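Local coordinates for DNA polymerase III beta subunit (Streptococcus pyogenes, PDB 2AVT), which probably encircles DNA as a ring-shaped dimer that slides along the duplex and tethers the replicative polymerase to its template, at residues Q156-V168 with T242-R254. Residues are numbered along the deposited sequence; the frame is centred on the assembly and turned at random.
Sequences QESRPILTGVHIV and TRLLEGNYPDTDR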
# COMPACT_ATOMS: atom_id res chain seq x y z
N GLN A 156 -17.34 -0.11 17.58
CA GLN A 156 -18.00 -1.21 18.27
C GLN A 156 -19.45 -1.37 17.83
O GLN A 156 -20.27 -0.49 18.04
CB GLN A 156 -17.94 -0.98 19.78
CG GLN A 156 -16.54 -0.68 20.31
CD GLN A 156 -15.61 -1.88 20.20
OE1 GLN A 156 -15.42 -2.44 19.12
NE2 GLN A 156 -15.01 -2.26 21.32
N GLU A 157 -19.76 -2.51 17.21
CA GLU A 157 -21.11 -2.78 16.75
C GLU A 157 -22.08 -3.01 17.90
O GLU A 157 -23.30 -2.93 17.71
CB GLU A 157 -21.12 -4.00 15.82
CG GLU A 157 -20.57 -3.73 14.43
CD GLU A 157 -21.35 -2.64 13.71
OE1 GLU A 157 -22.59 -2.76 13.64
OE2 GLU A 157 -20.73 -1.68 13.21
N SER A 158 -21.55 -3.28 19.08
CA SER A 158 -22.38 -3.52 20.25
C SER A 158 -23.45 -2.43 20.37
O SER A 158 -24.59 -2.71 20.73
CB SER A 158 -21.53 -3.55 21.52
OG SER A 158 -20.85 -2.32 21.72
N ARG A 159 -23.07 -1.20 20.06
CA ARG A 159 -24.01 -0.08 20.12
C ARG A 159 -23.97 0.69 18.80
O ARG A 159 -23.11 1.54 18.58
CB ARG A 159 -23.66 0.87 21.27
CG ARG A 159 -24.77 1.86 21.60
CD ARG A 159 -24.35 2.86 22.67
NE ARG A 159 -25.48 3.64 23.17
CZ ARG A 159 -25.38 4.63 24.06
NH1 ARG A 159 -24.19 4.96 24.56
NH2 ARG A 159 -26.47 5.26 24.47
N PRO A 160 -24.93 0.39 17.91
CA PRO A 160 -25.09 0.99 16.58
C PRO A 160 -25.03 2.52 16.53
O PRO A 160 -24.20 3.09 15.84
CB PRO A 160 -26.45 0.45 16.13
CG PRO A 160 -26.49 -0.90 16.76
CD PRO A 160 -25.98 -0.61 18.16
N ILE A 161 -25.93 3.17 17.27
CA ILE A 161 -26.00 4.63 17.29
C ILE A 161 -24.67 5.37 17.45
O ILE A 161 -24.48 6.42 16.84
CB ILE A 161 -26.99 5.13 18.36
CG1 ILE A 161 -26.71 4.46 19.71
CG2 ILE A 161 -28.42 4.87 17.92
CD1 ILE A 161 -25.55 5.05 20.45
N LEU A 162 -23.75 4.85 18.26
CA LEU A 162 -22.47 5.51 18.46
C LEU A 162 -21.55 5.36 17.25
O LEU A 162 -20.51 6.02 17.16
CB LEU A 162 -21.75 4.96 19.69
CG LEU A 162 -22.29 5.33 21.08
CD1 LEU A 162 -21.22 5.04 22.11
CD2 LEU A 162 -22.68 6.80 21.12
N THR A 163 -21.93 4.48 16.33
CA THR A 163 -21.15 4.22 15.14
C THR A 163 -21.30 5.37 14.14
O THR A 163 -20.46 5.54 13.26
CB THR A 163 -21.60 2.91 14.46
OG1 THR A 163 -21.55 1.84 15.41
CG2 THR A 163 -20.68 2.57 13.30
N GLY A 164 -22.35 6.15 14.29
CA GLY A 164 -22.57 7.25 13.36
C GLY A 164 -22.27 8.63 13.89
O GLY A 164 -21.82 8.81 15.02
N VAL A 165 -22.52 9.63 13.04
CA VAL A 165 -22.31 11.02 13.40
C VAL A 165 -23.71 11.59 13.57
O VAL A 165 -24.55 11.44 12.68
CB VAL A 165 -21.58 11.79 12.27
CG1 VAL A 165 -21.41 13.27 12.64
CG2 VAL A 165 -20.22 11.17 12.02
N HIS A 166 -23.99 12.19 14.72
CA HIS A 166 -25.31 12.77 14.95
C HIS A 166 -25.35 14.16 14.31
O HIS A 166 -24.54 15.02 14.66
CB HIS A 166 -25.60 12.91 16.46
CG HIS A 166 -27.02 13.26 16.77
ND1 HIS A 166 -27.42 13.74 18.00
CD2 HIS A 166 -28.15 13.17 16.03
CE1 HIS A 166 -28.72 13.94 18.00
NE2 HIS A 166 -29.19 13.59 16.81
N ILE A 167 -26.27 14.36 13.38
CA ILE A 167 -26.41 15.65 12.69
C ILE A 167 -27.82 16.15 12.98
O ILE A 167 -28.79 15.46 12.68
CB ILE A 167 -26.26 15.52 11.16
CG1 ILE A 167 -24.95 14.80 10.81
CG2 ILE A 167 -26.26 16.89 10.53
CD1 ILE A 167 -23.72 15.55 11.19
N VAL A 168 -27.92 17.35 13.56
CA VAL A 168 -29.23 17.91 13.91
C VAL A 168 -29.41 19.39 13.55
O VAL A 168 -28.51 20.20 13.76
CB VAL A 168 -29.50 17.81 15.43
CG1 VAL A 168 -30.90 18.32 15.75
CG2 VAL A 168 -29.34 16.39 15.90
N THR A 242 -27.45 7.14 1.56
CA THR A 242 -26.86 6.50 2.72
C THR A 242 -27.94 6.03 3.68
O THR A 242 -28.89 6.76 3.97
CB THR A 242 -25.96 7.43 3.51
OG1 THR A 242 -24.99 8.02 2.63
CG2 THR A 242 -25.25 6.64 4.60
N ARG A 243 -27.79 4.80 4.18
CA ARG A 243 -28.73 4.22 5.13
C ARG A 243 -28.53 4.93 6.46
O ARG A 243 -27.40 5.26 6.83
CB ARG A 243 -28.46 2.72 5.27
CG ARG A 243 -29.04 2.04 6.50
CD ARG A 243 -28.78 0.54 6.42
NE ARG A 243 -28.95 -0.15 7.70
CZ ARG A 243 -28.13 -0.02 8.74
NH1 ARG A 243 -28.37 -0.70 9.86
NH2 ARG A 243 -27.08 0.78 8.66
N LEU A 244 -29.62 5.18 7.18
CA LEU A 244 -29.56 5.86 8.47
C LEU A 244 -29.59 4.91 9.66
O LEU A 244 -30.24 3.86 9.61
CB LEU A 244 -30.72 6.86 8.60
CG LEU A 244 -30.78 8.04 7.63
CD1 LEU A 244 -32.00 8.87 7.94
CD2 LEU A 244 -29.52 8.88 7.74
N LEU A 245 -28.89 5.28 10.73
CA LEU A 245 -28.89 4.47 11.94
C LEU A 245 -30.10 4.91 12.75
O LEU A 245 -30.24 6.08 13.09
CB LEU A 245 -27.60 4.70 12.72
CG LEU A 245 -26.34 4.14 12.05
CD1 LEU A 245 -25.09 4.63 12.78
CD2 LEU A 245 -26.40 2.61 12.04
N GLU A 246 -31.00 3.98 13.03
CA GLU A 246 -32.20 4.31 13.80
C GLU A 246 -31.92 4.23 15.28
O GLU A 246 -30.97 3.57 15.72
CB GLU A 246 -33.35 3.35 13.46
CG GLU A 246 -33.69 3.28 11.98
CD GLU A 246 -34.96 2.50 11.73
OE1 GLU A 246 -35.15 1.45 12.38
OE2 GLU A 246 -35.76 2.94 10.87
N GLY A 247 -32.75 4.91 16.06
CA GLY A 247 -32.56 4.90 17.49
C GLY A 247 -32.40 6.30 18.06
O GLY A 247 -32.30 7.28 17.33
N ASN A 248 -32.37 6.35 19.38
CA ASN A 248 -32.22 7.59 20.13
C ASN A 248 -30.73 7.84 20.39
O ASN A 248 -30.10 7.08 21.12
CB ASN A 248 -32.94 7.46 21.47
CG ASN A 248 -34.32 6.84 21.32
OD1 ASN A 248 -35.29 7.53 21.02
ND2 ASN A 248 -34.40 5.53 21.53
N TYR A 249 -30.17 8.88 19.79
CA TYR A 249 -28.76 9.17 20.02
C TYR A 249 -28.65 9.73 21.44
O TYR A 249 -29.55 10.43 21.90
CB TYR A 249 -28.25 10.22 19.02
CG TYR A 249 -26.75 10.32 18.97
CD1 TYR A 249 -25.99 9.36 18.30
CD2 TYR A 249 -26.08 11.33 19.64
CE1 TYR A 249 -24.61 9.42 18.30
CE2 TYR A 249 -24.71 11.40 19.64
CZ TYR A 249 -23.97 10.44 18.97
OH TYR A 249 -22.60 10.51 18.99
N PRO A 250 -27.56 9.41 22.16
CA PRO A 250 -27.40 9.91 23.53
C PRO A 250 -27.37 11.43 23.65
O PRO A 250 -27.05 12.14 22.70
CB PRO A 250 -26.09 9.26 23.98
CG PRO A 250 -25.33 9.08 22.70
CD PRO A 250 -26.40 8.59 21.76
N ASP A 251 -27.73 11.92 24.83
CA ASP A 251 -27.75 13.35 25.11
C ASP A 251 -26.30 13.79 25.27
O ASP A 251 -25.69 13.58 26.32
CB ASP A 251 -28.52 13.63 26.40
CG ASP A 251 -28.63 15.11 26.70
OD1 ASP A 251 -27.64 15.84 26.52
OD2 ASP A 251 -29.72 15.54 27.14
N THR A 252 -25.74 14.40 24.23
CA THR A 252 -24.36 14.83 24.26
C THR A 252 -24.18 16.29 24.69
O THR A 252 -23.09 16.70 25.09
CB THR A 252 -23.70 14.61 22.88
OG1 THR A 252 -22.31 14.94 22.95
CG2 THR A 252 -24.38 15.46 21.82
N ASP A 253 -25.24 17.09 24.62
CA ASP A 253 -25.14 18.48 25.03
C ASP A 253 -24.81 18.50 26.52
O ASP A 253 -24.03 19.34 26.99
CB ASP A 253 -26.46 19.23 24.80
CG ASP A 253 -26.86 19.28 23.34
OD1 ASP A 253 -25.97 19.52 22.50
OD2 ASP A 253 -28.06 19.11 23.04
N ARG A 254 -25.39 17.55 27.25
CA ARG A 254 -25.19 17.43 28.69
C ARG A 254 -23.76 17.05 29.06
O ARG A 254 -23.46 16.88 30.24
CB ARG A 254 -26.17 16.39 29.25
O HOH W 1 -21.11 8.91 17.45
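The linker that leaves strand 238-243 for the C-terminal domain crosses the turn leading into strand 164-170 of the central domain, setting Tyr249 and Pro250 against Ile161, Leu162 and His166. CG of Tyr249 lies anti to the backbone N (chi1 -166°), which lays the ring over the His166 side chain. His166 CB sits 3.6 Å from the centroid of the Tyr249 ring, and Tyr249 CB lies over the imidazole face: two reciprocal CH-pi contacts. The ring planes are tilted by 38°. Pro250 CD touches the opposite face of the phenol, near the rim. In the ring plane, Ile161 O approaches Tyr249 CE1 at 3.3 Å, and a water joins Tyr249 OH (2.7 Å) to Leu162 O. The same Pro250 CD is reached by Ile161 CD1 at 3.9 Å, while Leu162 CD2 packs on Pro250 CG. Leu245 CD1 fits against the turn backbone, 3.5 Å from Gly164 N. By analogy with bacterial relatives, Leu162 and Pro250 probably help line the pocket for polymerase peptides. Held between His166 CB and Pro250 CD, with the water at its OH, the Tyr249 ring owes its placement to shape and one water, no direct hydrogen bond joining the segments.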